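Side-chain contacts in PRESAN domain-containing protein (Plasmodium falciparum, PDB 7D2W), which is of unknown function but, as a PHISTa-like member of the PRESAN family from the malaria parasite, probably takes part in protein-protein interactions through a four-helix bundle: residues D169-V172 against K173-I177; R65-L68 against L69-N73; S129-E132 against T133-T136; T48-E51 against L52-F56; C79-G82 against T83-L86. All blocks are in the same frame, centred on the assembly; numbering follows the deposited sequence.

Contact 1: D169-V172 against K173-I177; sequences DLYV and KYEKI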
loop_
_atom_site.group_PDB
_atom_site.type_symbol
_atom_site.label_atom_id
_atom_site.label_comp_id
_atom_site.label_asym_id
_atom_site.label_seq_id
_atom_site.Cartn_x
_atom_site.Cartn_y
_atom_site.Cartn_z
ATOM N N ASP A 169 -4.085 4.251 -1.228
ATOM C CA ASP A 169 -5.523 4.502 -1.221
ATOM C C ASP A 169 -5.887 5.650 -2.149
ATOM O O ASP A 169 -6.862 5.561 -2.912
ATOM C CB ASP A 169 -5.999 4.800 0.199
ATOM C CG ASP A 169 -6.064 3.563 1.065
ATOM O OD1 ASP A 169 -5.786 2.459 0.557
ATOM O OD2 ASP A 169 -6.358 3.701 2.264
ATOM N N LEU A 170 -5.125 6.746 -2.088
ATOM C CA LEU A 170 -5.406 7.894 -2.943
ATOM C C LEU A 170 -5.194 7.557 -4.416
ATOM O O LEU A 170 -5.996 7.947 -5.270
ATOM C CB LEU A 170 -4.520 9.075 -2.529
ATOM C CG LEU A 170 -4.883 9.732 -1.190
ATOM C CD1 LEU A 170 -3.776 10.709 -0.739
ATOM C CD2 LEU A 170 -6.207 10.455 -1.327
ATOM N N TYR A 171 -4.109 6.857 -4.744
ATOM C CA TYR A 171 -3.873 6.515 -6.143
ATOM C C TYR A 171 -5.000 5.641 -6.694
ATOM O O TYR A 171 -5.510 5.905 -7.787
ATOM C CB TYR A 171 -2.512 5.832 -6.323
ATOM C CG TYR A 171 -2.083 5.772 -7.784
ATOM C CD1 TYR A 171 -1.535 6.879 -8.415
ATOM C CD2 TYR A 171 -2.256 4.615 -8.534
ATOM C CE1 TYR A 171 -1.166 6.834 -9.748
ATOM C CE2 TYR A 171 -1.890 4.560 -9.869
ATOM C CZ TYR A 171 -1.343 5.671 -10.469
ATOM O OH TYR A 171 -0.972 5.623 -11.794
ATOM N N VAL A 172 -5.406 4.616 -5.947
ATOM C CA VAL A 172 -6.490 3.733 -6.367
ATOM C C VAL A 172 -7.770 4.532 -6.594
ATOM O O VAL A 172 -8.444 4.383 -7.622
ATOM C CB VAL A 172 -6.676 2.624 -5.310
ATOM C CG1 VAL A 172 -8.056 1.991 -5.383
ATOM C CG2 VAL A 172 -5.573 1.571 -5.465
ATOM N N LYS A 173 -8.108 5.405 -5.641
ATOM C CA LYS A 173 -9.324 6.211 -5.737
ATOM C C LYS A 173 -9.344 7.064 -7.002
ATOM O O LYS A 173 -10.352 7.103 -7.716
ATOM C CB LYS A 173 -9.467 7.096 -4.495
ATOM C CG LYS A 173 -10.642 8.097 -4.580
ATOM C CD LYS A 173 -10.994 8.687 -3.215
ATOM C CE LYS A 173 -9.995 9.765 -2.804
ATOM N NZ LYS A 173 -10.149 10.220 -1.373
ATOM N N TYR A 174 -8.246 7.780 -7.289
ATOM C CA TYR A 174 -8.259 8.698 -8.421
ATOM C C TYR A 174 -7.977 7.988 -9.734
ATOM O O TYR A 174 -8.420 8.457 -10.788
ATOM C CB TYR A 174 -7.267 9.853 -8.198
ATOM C CG TYR A 174 -7.854 10.809 -7.206
ATOM C CD1 TYR A 174 -8.881 11.673 -7.583
ATOM C CD2 TYR A 174 -7.463 10.784 -5.875
ATOM C CE1 TYR A 174 -9.473 12.513 -6.670
ATOM C CE2 TYR A 174 -8.051 11.626 -4.945
ATOM C CZ TYR A 174 -9.059 12.476 -5.350
ATOM O OH TYR A 174 -9.645 13.303 -4.437
ATOM N N GLU A 175 -7.248 6.868 -9.702
ATOM C CA GLU A 175 -7.062 6.116 -10.938
ATOM C C GLU A 175 -8.403 5.677 -11.503
ATOM O O GLU A 175 -8.621 5.727 -12.725
ATOM C CB GLU A 175 -6.170 4.902 -10.715
ATOM C CG GLU A 175 -5.654 4.344 -12.028
ATOM C CD GLU A 175 -4.925 3.024 -11.867
ATOM O OE1 GLU A 175 -4.705 2.602 -10.719
ATOM O OE2 GLU A 175 -4.575 2.406 -12.892
ATOM N N LYS A 176 -9.319 5.270 -10.628
ATOM C CA LYS A 176 -10.635 4.850 -11.087
ATOM C C LYS A 176 -11.412 6.032 -11.645
ATOM O O LYS A 176 -11.981 5.949 -12.740
ATOM C CB LYS A 176 -11.407 4.191 -9.944
ATOM C CG LYS A 176 -10.914 2.805 -9.586
ATOM C CD LYS A 176 -11.841 2.115 -8.593
ATOM C CE LYS A 176 -11.285 2.162 -7.176
ATOM N NZ LYS A 176 -11.315 0.816 -6.528
ATOM N N ILE A 177 -11.441 7.148 -10.908
ATOM C CA ILE A 177 -12.210 8.311 -11.347
ATOM C C ILE A 177 -11.668 8.843 -12.665
ATOM O O ILE A 177 -12.427 9.104 -13.604
ATOM C CB ILE A 177 -12.209 9.408 -10.269
ATOM C CG1 ILE A 177 -12.700 8.862 -8.939
ATOM C CG2 ILE A 177 -13.117 10.552 -10.683
ATOM C CD1 ILE A 177 -12.389 9.788 -7.791
#
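The ring of Tyr171, in the conformer described, and the carboxylate of Glu175, one helical turn apart, meet at a slant: their planes are 49° apart, and OE1 of Glu175 lies 3.5 Å from CE2 of Tyr171, neither squarely over the ring nor in line with its edge. Both side chains start out from the helix in the same way, CG anti to the backbone N (chi1 -166° for Tyr171 and -164° for Glu175), and Glu175 then runs on extended. The Tyr174 ring receives the carbonyl of Leu170 at its edge, CD2 standing 3.3 Å from Leu170 O, while Leu170 CD2 packs on Tyr174 CE2 at 4.2 Å. This is the last long helix of the four-helix bundle, and the two tyrosines serve different neighbours. Tyr171 packs on helix 65-93 and forms a cation-pi contact with Lys165 of the second subunit; Tyr174 lies against helix 117-144, where its OH bonds to Asp123. Lys173 runs alongside Leu170, bent at its third torsion, with NZ 3.9 Å from Leu170 CD2 and in a salt bridge to the same Asp123. Lys176 folds back, its NZ within 3.6 Å of Val172 CG1; both residues pack on Thr168 of the second subunit, and a mercury ion lies near Lys176. Regular backbone bonds run beneath these side chains, among them Glu175 N to Tyr171 O at 2.8 Å.

Contact 2: R65-L68 against L69-N73; sequences RTYL and LNIWN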
loop_
_atom_site.group_PDB
_atom_site.type_symbol
_atom_site.label_atom_id
_atom_site.label_comp_id
_atom_site.label_asym_id
_atom_site.label_seq_id
_atom_site.Cartn_x
_atom_site.Cartn_y
_atom_site.Cartn_z
ATOM N N ARG A 65 17.399 13.145 22.411
ATOM C CA ARG A 65 16.169 13.603 21.766
ATOM C C ARG A 65 16.457 14.349 20.465
ATOM O O ARG A 65 15.739 14.166 19.471
ATOM C CB ARG A 65 15.373 14.486 22.732
ATOM C CG ARG A 65 14.499 15.520 22.036
ATOM C CD ARG A 65 13.792 16.416 23.027
ATOM N NE ARG A 65 12.699 15.708 23.675
ATOM C CZ ARG A 65 11.415 15.961 23.461
ATOM N NH1 ARG A 65 11.055 16.922 22.622
ATOM N NH2 ARG A 65 10.495 15.254 24.093
ATOM N N THR A 66 17.505 15.191 20.448
ATOM C CA THR A 66 17.929 15.847 19.209
ATOM C C THR A 66 18.140 14.834 18.095
ATOM O O THR A 66 17.752 15.063 16.942
ATOM C CB THR A 66 19.225 16.631 19.433
ATOM O OG1 THR A 66 18.977 17.750 20.286
ATOM C CG2 THR A 66 19.796 17.118 18.100
ATOM N N TYR A 67 18.766 13.710 18.422
ATOM C CA TYR A 67 18.961 12.652 17.442
ATOM C C TYR A 67 17.620 12.125 16.967
ATOM O O TYR A 67 17.367 12.008 15.762
ATOM C CB TYR A 67 19.805 11.540 18.071
ATOM C CG TYR A 67 20.468 10.560 17.123
ATOM C CD1 TYR A 67 19.958 10.314 15.854
ATOM C CD2 TYR A 67 21.586 9.850 17.524
ATOM C CE1 TYR A 67 20.558 9.398 15.013
ATOM C CE2 TYR A 67 22.193 8.933 16.697
ATOM C CZ TYR A 67 21.675 8.705 15.442
ATOM O OH TYR A 67 22.274 7.780 14.614
ATOM N N LEU A 68 16.730 11.822 17.915
ATOM C CA LEU A 68 15.406 11.327 17.559
ATOM C C LEU A 68 14.646 12.319 16.684
ATOM O O LEU A 68 13.936 11.913 15.752
ATOM C CB LEU A 68 14.625 11.013 18.834
ATOM C CG LEU A 68 15.149 9.745 19.516
ATOM C CD1 LEU A 68 14.397 9.478 20.810
ATOM C CD2 LEU A 68 15.048 8.544 18.574
ATOM N N LEU A 69 14.783 13.625 16.956
ATOM C CA LEU A 69 14.075 14.607 16.136
ATOM C C LEU A 69 14.656 14.672 14.732
ATOM O O LEU A 69 13.925 14.871 13.758
ATOM C CB LEU A 69 14.118 15.988 16.798
ATOM C CG LEU A 69 13.437 16.041 18.175
ATOM C CD1 LEU A 69 13.754 17.312 18.956
ATOM C CD2 LEU A 69 11.940 15.865 18.000
ATOM N N ASN A 70 15.973 14.516 14.618
ATOM C CA ASN A 70 16.638 14.445 13.323
ATOM C C ASN A 70 16.107 13.268 12.500
ATOM O O ASN A 70 15.798 13.425 11.318
ATOM C CB ASN A 70 18.148 14.317 13.549
ATOM C CG ASN A 70 18.952 14.414 12.273
ATOM O OD1 ASN A 70 19.088 13.439 11.533
ATOM N ND2 ASN A 70 19.521 15.589 12.020
ATOM N N ILE A 71 15.997 12.103 13.131
ATOM C CA ILE A 71 15.432 10.933 12.453
ATOM C C ILE A 71 14.016 11.224 11.961
ATOM O O ILE A 71 13.659 10.888 10.824
ATOM C CB ILE A 71 15.465 9.717 13.400
ATOM C CG1 ILE A 71 16.890 9.174 13.521
ATOM C CG2 ILE A 71 14.505 8.635 12.939
ATOM C CD1 ILE A 71 17.133 8.428 14.812
ATOM N N TRP A 72 13.189 11.860 12.798
ATOM C CA TRP A 72 11.825 12.187 12.380
ATOM C C TRP A 72 11.799 13.138 11.176
ATOM O O TRP A 72 10.930 13.021 10.304
ATOM C CB TRP A 72 11.059 12.784 13.561
ATOM C CG TRP A 72 9.575 12.911 13.352
ATOM C CD1 TRP A 72 8.858 14.073 13.256
ATOM C CD2 TRP A 72 8.623 11.842 13.223
ATOM N NE1 TRP A 72 7.524 13.788 13.077
ATOM C CE2 TRP A 72 7.354 12.433 13.057
ATOM C CE3 TRP A 72 8.721 10.444 13.241
ATOM C CZ2 TRP A 72 6.191 11.681 12.900
ATOM C CZ3 TRP A 72 7.558 9.694 13.086
ATOM C CH2 TRP A 72 6.310 10.318 12.932
ATOM N N ASN A 73 12.732 14.091 11.111
ATOM C CA ASN A 73 12.794 14.953 9.934
ATOM C C ASN A 73 13.124 14.149 8.680
ATOM O O ASN A 73 12.573 14.413 7.608
ATOM C CB ASN A 73 13.820 16.073 10.142
ATOM C CG ASN A 73 13.364 17.084 11.172
ATOM O OD1 ASN A 73 12.167 17.213 11.440
ATOM N ND2 ASN A 73 14.314 17.814 11.752
#
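Tyr67 and Ile71 form one of two close apolar pairs. In the Ile71 conformer described here, its CD1 methyl reaches the CD1-CE1 side of the Tyr67 ring, 3.6 Å from Tyr67 CD1, and approaches it obliquely. Tyr67 swings its ring toward the following turn because CG is anti to the backbone N (chi1 -162°), whereas CG1 of Ile71 stands beside its own N and reaches back to meet it. The same methyl lies 4.3 Å from Leu68 CD2, a looser touch that joins Leu68 to the apolar group. The second pairing involves the aliphatic part of an arginine: CG of Arg65 packs on Leu69 CD1 at 3.6 Å, the two chains passing each other at an inclination. Beyond CG, the Arg65 chain bends at its third torsion and its guanidinium makes a weak hydrogen bond to Asn144.

Polar contacts across the two segments are those of the helix backbone. Arg65 O accepts from Leu69 N at 2.7 Å, and Tyr67 O from Ile71 N at 3.0 Å with an N-H...O angle of 165°. The end of Trp72 leads away from this cluster: its NE1 bonds to Thr136 and its ring stacks with Phe139, both on helix 117-144. Ile71 is also covered by Leu52 and Phe56 of helix 49-58 and by Ile156 of helix 149-181. The two i to i+4 pairs thus flank the buried strip of Leu68, Ile71 and Trp72 in the first turns of helix 65-93, where it packs into the four-helix bundle.

Contact 3: S129-E132 against T133-T136; sequences STLE and TEQT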
loop_
_atom_site.group_PDB
_atom_site.type_symbol
_atom_site.label_atom_id
_atom_site.label_comp_id
_atom_site.label_asym_id
_atom_site.label_seq_id
_atom_site.Cartn_x
_atom_site.Cartn_y
_atom_site.Cartn_z
ATOM N N SER A 129 -1.539 16.031 4.812
ATOM C CA SER A 129 -1.133 16.995 5.826
ATOM C C SER A 129 -1.749 16.648 7.178
ATOM O O SER A 129 -1.087 16.779 8.216
ATOM C CB SER A 129 -1.487 18.419 5.391
ATOM O OG SER A 129 -2.884 18.609 5.489
ATOM N N THR A 130 -2.993 16.157 7.194
ATOM C CA THR A 130 -3.604 15.754 8.457
ATOM C C THR A 130 -2.912 14.524 9.033
ATOM O O THR A 130 -2.734 14.413 10.254
ATOM C CB THR A 130 -5.097 15.483 8.270
ATOM O OG1 THR A 130 -5.736 16.656 7.753
ATOM C CG2 THR A 130 -5.724 15.112 9.595
ATOM N N LEU A 131 -2.506 13.584 8.170
ATOM C CA LEU A 131 -1.798 12.413 8.686
ATOM C C LEU A 131 -0.458 12.812 9.285
ATOM O O LEU A 131 -0.065 12.301 10.339
ATOM C CB LEU A 131 -1.604 11.351 7.596
ATOM C CG LEU A 131 -0.895 10.057 8.040
ATOM C CD1 LEU A 131 -1.589 9.365 9.226
ATOM C CD2 LEU A 131 -0.767 9.072 6.876
ATOM N N GLU A 132 0.256 13.738 8.633
ATOM C CA GLU A 132 1.550 14.169 9.153
ATOM C C GLU A 132 1.407 14.769 10.551
ATOM O O GLU A 132 2.169 14.437 11.467
ATOM C CB GLU A 132 2.191 15.158 8.169
ATOM C CG GLU A 132 3.579 15.629 8.546
ATOM C CD GLU A 132 4.180 16.539 7.482
ATOM O OE1 GLU A 132 4.377 16.076 6.329
ATOM O OE2 GLU A 132 4.454 17.712 7.807
ATOM N N THR A 133 0.405 15.632 10.745
ATOM C CA THR A 133 0.176 16.233 12.056
ATOM C C THR A 133 -0.145 15.172 13.102
ATOM O O THR A 133 0.390 15.199 14.215
ATOM C CB THR A 133 -0.965 17.255 11.976
ATOM O OG1 THR A 133 -0.598 18.311 11.088
ATOM C CG2 THR A 133 -1.265 17.829 13.351
ATOM N N GLU A 134 -1.037 14.237 12.763
ATOM C CA GLU A 134 -1.422 13.191 13.706
ATOM C C GLU A 134 -0.230 12.315 14.081
ATOM O O GLU A 134 -0.033 11.995 15.259
ATOM C CB GLU A 134 -2.545 12.344 13.107
ATOM C CG GLU A 134 -2.877 11.098 13.918
ATOM C CD GLU A 134 -3.316 9.932 13.046
ATOM O OE1 GLU A 134 -4.352 10.058 12.354
ATOM O OE2 GLU A 134 -2.616 8.893 13.044
ATOM N N GLN A 135 0.585 11.924 13.095
ATOM C CA GLN A 135 1.761 11.113 13.394
ATOM C C GLN A 135 2.769 11.867 14.253
ATOM O O GLN A 135 3.330 11.306 15.199
ATOM C CB GLN A 135 2.412 10.635 12.091
ATOM C CG GLN A 135 1.557 9.578 11.397
ATOM C CD GLN A 135 2.240 8.984 10.187
ATOM O OE1 GLN A 135 3.261 9.494 9.716
ATOM N NE2 GLN A 135 1.689 7.891 9.680
ATOM N N THR A 136 3.041 13.132 13.923
ATOM C CA THR A 136 3.995 13.907 14.711
ATOM C C THR A 136 3.549 14.014 16.166
ATOM O O THR A 136 4.371 13.899 17.086
ATOM C CB THR A 136 4.173 15.294 14.093
ATOM O OG1 THR A 136 4.842 15.154 12.836
ATOM C CG2 THR A 136 5.006 16.211 15.013
HETATM O O HOH W 1 0.746 18.949 8.384
#
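The carbonyl oxygen of Ser129 is gripped by two donors: Thr133 N at 3.2 Å in the regular helical bond, and a water that donates to it at 2.8 Å. That water also hydrogen-bonds to Thr133 OG1, at 3.1 Å, so it bridges the carbonyl and the hydroxyl one turn on. Thr133 OG1 is placed for this by lying anti to its own carbonyl carbon (chi1 -62°), which turns it back toward the preceding turn. On the buried side, Gln135 runs across Leu131 and lays its amide against the leucine's branch, with NE2 3.6 Å from Leu131 CD1. The amide is itself well satisfied: NE2 bonds to Glu162 and to the carbonyl of Cys159, and OE1 to Lys75, which together should fix its rotation. Glu132 extends toward helix 65-93 and forms a salt bridge with Arg80, while Glu134 pairs with Arg138 farther along its own helix. Leu131 continues the packing onto Phe163 and Leu166. Leu131 and Gln135 face the neighbouring helices while Thr133 and its water lie on the exposed side, as expected for an amphipathic helix of a four-helix bundle.

Contact 4: T48-E51 against L52-F56; sequences TREE and LYELF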
loop_
_atom_site.group_PDB
_atom_site.type_symbol
_atom_site.label_atom_id
_atom_site.label_comp_id
_atom_site.label_asym_id
_atom_site.label_seq_id
_atom_site.Cartn_x
_atom_site.Cartn_y
_atom_site.Cartn_z
ATOM N N THR A 48 17.852 7.962 2.682
ATOM C CA THR A 48 16.890 7.096 2.029
ATOM C C THR A 48 16.238 6.195 3.067
ATOM O O THR A 48 16.750 6.014 4.175
ATOM C CB THR A 48 17.559 6.246 0.957
ATOM O OG1 THR A 48 18.529 5.392 1.579
ATOM C CG2 THR A 48 18.238 7.136 -0.074
ATOM N N ARG A 49 15.083 5.631 2.699
ATOM C CA ARG A 49 14.422 4.666 3.568
ATOM C C ARG A 49 15.373 3.540 3.944
ATOM O O ARG A 49 15.467 3.145 5.109
ATOM C CB ARG A 49 13.169 4.124 2.862
ATOM C CG ARG A 49 12.128 3.588 3.777
ATOM C CD ARG A 49 10.985 3.011 2.960
ATOM N NE ARG A 49 10.205 4.058 2.306
ATOM C CZ ARG A 49 8.900 3.954 2.095
ATOM N NH1 ARG A 49 8.290 2.858 2.480
ATOM N NH2 ARG A 49 8.217 4.925 1.495
ATOM N N GLU A 50 16.113 3.027 2.956
ATOM C CA GLU A 50 17.092 1.980 3.212
ATOM C C GLU A 50 18.123 2.424 4.244
ATOM O O GLU A 50 18.490 1.655 5.142
ATOM C CB GLU A 50 17.768 1.614 1.894
ATOM C CG GLU A 50 18.644 0.393 1.889
ATOM C CD GLU A 50 19.152 0.089 0.484
ATOM O OE1 GLU A 50 18.519 0.556 -0.490
ATOM O OE2 GLU A 50 20.181 -0.604 0.351
ATOM N N GLU A 51 18.617 3.654 4.122
ATOM C CA GLU A 51 19.621 4.141 5.062
ATOM C C GLU A 51 19.025 4.352 6.442
ATOM O O GLU A 51 19.708 4.160 7.450
ATOM C CB GLU A 51 20.231 5.442 4.554
ATOM C CG GLU A 51 21.300 5.231 3.493
ATOM C CD GLU A 51 21.549 6.471 2.649
ATOM O OE1 GLU A 51 20.784 7.451 2.773
ATOM O OE2 GLU A 51 22.516 6.463 1.856
ATOM N N LEU A 52 17.755 4.737 6.502
ATOM C CA LEU A 52 17.102 4.918 7.791
ATOM C C LEU A 52 16.917 3.586 8.505
ATOM O O LEU A 52 17.135 3.486 9.718
ATOM C CB LEU A 52 15.767 5.633 7.580
ATOM C CG LEU A 52 15.015 6.062 8.833
ATOM C CD1 LEU A 52 15.717 7.241 9.459
ATOM C CD2 LEU A 52 13.556 6.403 8.504
ATOM N N TYR A 53 16.532 2.543 7.775
ATOM C CA TYR A 53 16.330 1.249 8.420
ATOM C C TYR A 53 17.646 0.601 8.830
ATOM O O TYR A 53 17.690 -0.117 9.836
ATOM C CB TYR A 53 15.535 0.330 7.501
ATOM C CG TYR A 53 14.131 0.867 7.238
ATOM C CD1 TYR A 53 13.560 1.809 8.089
ATOM C CD2 TYR A 53 13.396 0.453 6.128
ATOM C CE1 TYR A 53 12.284 2.307 7.861
ATOM C CE2 TYR A 53 12.110 0.942 5.897
ATOM C CZ TYR A 53 11.569 1.868 6.762
ATOM O OH TYR A 53 10.301 2.363 6.538
ATOM N N GLU A 54 18.712 0.804 8.047
ATOM C CA GLU A 54 20.036 0.370 8.483
ATOM C C GLU A 54 20.451 1.120 9.749
ATOM O O GLU A 54 20.921 0.522 10.724
ATOM C CB GLU A 54 21.050 0.587 7.354
ATOM C CG GLU A 54 20.794 -0.280 6.111
ATOM C CD GLU A 54 21.508 0.219 4.849
ATOM O OE1 GLU A 54 21.920 1.399 4.804
ATOM O OE2 GLU A 54 21.650 -0.577 3.895
ATOM N N LEU A 55 20.247 2.431 9.758
ATOM C CA LEU A 55 20.544 3.239 10.934
ATOM C C LEU A 55 19.716 2.829 12.143
ATOM O O LEU A 55 20.144 3.053 13.281
ATOM C CB LEU A 55 20.307 4.699 10.594
ATOM C CG LEU A 55 20.669 5.802 11.562
ATOM C CD1 LEU A 55 22.163 5.914 11.747
ATOM C CD2 LEU A 55 20.074 7.059 10.976
ATOM N N PHE A 56 18.531 2.243 11.924
ATOM C CA PHE A 56 17.711 1.739 13.019
ATOM C C PHE A 56 18.320 0.520 13.689
ATOM O O PHE A 56 17.724 -0.016 14.628
ATOM C CB PHE A 56 16.301 1.372 12.546
ATOM C CG PHE A 56 15.365 2.546 12.448
ATOM C CD1 PHE A 56 15.805 3.823 12.733
ATOM C CD2 PHE A 56 14.052 2.372 12.048
ATOM C CE1 PHE A 56 14.952 4.916 12.634
ATOM C CE2 PHE A 56 13.199 3.455 11.947
ATOM C CZ PHE A 56 13.658 4.734 12.233
HETATM O O HOH W 2 8.351 0.818 5.135
#
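Arg49 and Tyr53 lie side by side along the first turns of helix 49-58, whose start is closed by a capping box between Thr48 and Glu51. The aliphatic part of Arg49 makes the contact: its CG sits 3.4 Å from Tyr53 CE2 and about as near to CZ and OH, with the guanidinium plane turned 76° from the ring. Arg49 O lies over one face of the ring, 3.4 Å above its plane and offset toward the rim, while accepting the backbone bond from Tyr53 N. The extended start of Arg49, CG anti to the backbone N (chi1 -156°), carries its chain past the ring. At the far end a water bonds to Tyr53 OH at 2.9 Å and, weakly, to Arg49 NH1.

Farther round the helix, Glu50 and Glu54 come close with like charges: their OE2 atoms are 3.8 Å apart and the carboxylate planes are steeply inclined. Both residues are exposed, where solvent would be expected to screen the repulsion.

Outside the helix, Arg49 is held by a salt bridge to Asp164, and Arg157 makes a cation-pi contact with the Tyr53 ring, both on helix 149-181. Ile160 of that helix packs against Arg49, Leu52 and Tyr53, so this short helix packs against the long one. Its first turn is held by the reciprocal bonds of the capping box: Glu51 N donates to Thr48 OG1 at 3.1 Å, and Thr48 N to Glu51 OE1 at 3.0 Å, meeting that oxygen on its anti side, 33° out of the carboxylate plane.

Contact 5: C79-G82 against T83-L86; sequences CRQG and TKDL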
loop_
_atom_site.group_PDB
_atom_site.type_symbol
_atom_site.label_atom_id
_atom_site.label_comp_id
_atom_site.label_asym_id
_atom_site.label_seq_id
_atom_site.Cartn_x
_atom_site.Cartn_y
_atom_site.Cartn_z
ATOM N N CYS A 79 8.328 10.625 3.511
ATOM C CA CYS A 79 6.891 10.609 3.230
ATOM C C CYS A 79 6.495 11.722 2.268
ATOM O O CYS A 79 5.667 11.513 1.370
ATOM C CB CYS A 79 6.090 10.706 4.532
ATOM S SG CYS A 79 6.403 9.274 5.582
ATOM N N ARG A 80 7.065 12.913 2.444
ATOM C CA ARG A 80 6.746 14.037 1.567
ATOM C C ARG A 80 7.178 13.787 0.127
ATOM O O ARG A 80 6.520 14.257 -0.814
ATOM C CB ARG A 80 7.396 15.305 2.112
ATOM C CG ARG A 80 6.714 15.778 3.385
ATOM C CD ARG A 80 7.538 16.824 4.063
ATOM N NE ARG A 80 6.962 17.255 5.332
ATOM C CZ ARG A 80 7.630 18.011 6.194
ATOM N NH1 ARG A 80 8.860 18.389 5.892
ATOM N NH2 ARG A 80 7.086 18.385 7.339
ATOM N N GLN A 81 8.280 13.063 -0.077
ATOM C CA GLN A 81 8.652 12.710 -1.444
ATOM C C GLN A 81 7.659 11.707 -2.015
ATOM O O GLN A 81 7.356 11.740 -3.215
ATOM C CB GLN A 81 10.087 12.164 -1.489
ATOM C CG GLN A 81 10.591 11.823 -2.898
ATOM C CD GLN A 81 10.691 13.050 -3.805
ATOM O OE1 GLN A 81 11.377 14.022 -3.483
ATOM N NE2 GLN A 81 9.997 13.007 -4.940
ATOM N N GLY A 82 7.139 10.809 -1.170
ATOM C CA GLY A 82 6.063 9.929 -1.609
ATOM C C GLY A 82 4.838 10.693 -2.082
ATOM O O GLY A 82 4.210 10.332 -3.084
ATOM N N THR A 83 4.472 11.752 -1.361
ATOM C CA THR A 83 3.347 12.584 -1.782
ATOM C C THR A 83 3.639 13.281 -3.117
ATOM O O THR A 83 2.793 13.296 -4.025
ATOM C CB THR A 83 3.039 13.606 -0.693
ATOM O OG1 THR A 83 2.663 12.921 0.507
ATOM C CG2 THR A 83 1.908 14.552 -1.125
ATOM N N LYS A 84 4.825 13.879 -3.246
ATOM C CA LYS A 84 5.212 14.499 -4.514
ATOM C C LYS A 84 5.112 13.500 -5.663
ATOM O O LYS A 84 4.581 13.825 -6.732
ATOM C CB LYS A 84 6.636 15.054 -4.430
ATOM C CG LYS A 84 6.815 16.321 -3.574
ATOM C CD LYS A 84 8.128 17.061 -3.927
ATOM C CE LYS A 84 8.308 17.173 -5.450
ATOM N NZ LYS A 84 9.024 18.410 -5.955
ATOM N N ASP A 85 5.594 12.268 -5.443
ATOM C CA ASP A 85 5.547 11.231 -6.471
ATOM C C ASP A 85 4.112 10.855 -6.827
ATOM O O ASP A 85 3.793 10.631 -8.004
ATOM C CB ASP A 85 6.288 9.983 -5.994
ATOM C CG ASP A 85 7.793 10.178 -5.921
ATOM O OD1 ASP A 85 8.326 11.174 -6.462
ATOM O OD2 ASP A 85 8.441 9.319 -5.304
ATOM N N LEU A 86 3.252 10.728 -5.821
ATOM C CA LEU A 86 1.844 10.425 -6.071
ATOM C C LEU A 86 1.195 11.502 -6.939
ATOM O O LEU A 86 0.488 11.195 -7.905
ATOM C CB LEU A 86 1.112 10.288 -4.734
ATOM C CG LEU A 86 -0.416 10.324 -4.802
ATOM C CD1 LEU A 86 -0.924 8.995 -5.317
ATOM C CD2 LEU A 86 -1.007 10.626 -3.421
#
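Gln81 and Asp85 reach toward one another obliquely across one helical turn, with amide and carboxylate planes 46° apart. The amide NE2 of Gln81 donates to Asp85 OD1 at 2.9 Å, and the oxygen lies almost exactly in the plane of the amide. Seen from the acceptor the fit is less regular, because the donor comes from above the carboxylate, 45° out of its plane. A bend at the second torsion of Gln81 (chi2 64°) folds the amide along the helix toward Asp85, whose CG stands beside its own backbone N and so leans back over the preceding turn. The carboxylate carbon CG of Asp85 is thereby brought within 3.2 Å of Gln81 O, the same carbonyl that accepts from Asp85 N.

On another side of the helix, the hydroxyl of Thr83 is hydrogen-bonded to His167 of helix 149-181, and its OG1 makes a weak, long approach to Cys79 O at 3.4 Å. Gly82 has no side chain, and its carbonyl takes the backbone bond from Leu86 N at 2.9 Å. The branch of Leu86 packs on His167, Leu170 and Tyr171 of helix 149-181. The amide of Gln81 gives the acid a donor at an i to i+4 spacing; contributing a dipole and no charge, it would probably offset part of the carboxylate's negative charge.

Overall arrangement
In chain order the contacts run 4, 2, 5, 3, 1. Contact 4 lies on the short helix 49-58, contacts 2 and 5 share helix 65-93, contact 3 is on helix 117-144 and contact 1 on helix 149-181. Contacts 1 and 2 are farthest apart, their centres about 33 Å from each other on opposite sides of the chain's centre. Between them the helices are tied pairwise: contact 2 touches contacts 4 and 3, a salt bridge joins contacts 3 and 5, and contact 5 packs on contact 1. The five clusters are spread along one helical bundle, contacts 2 and 4 side by side towards one end and contact 1, which also faces the second subunit, towards the other.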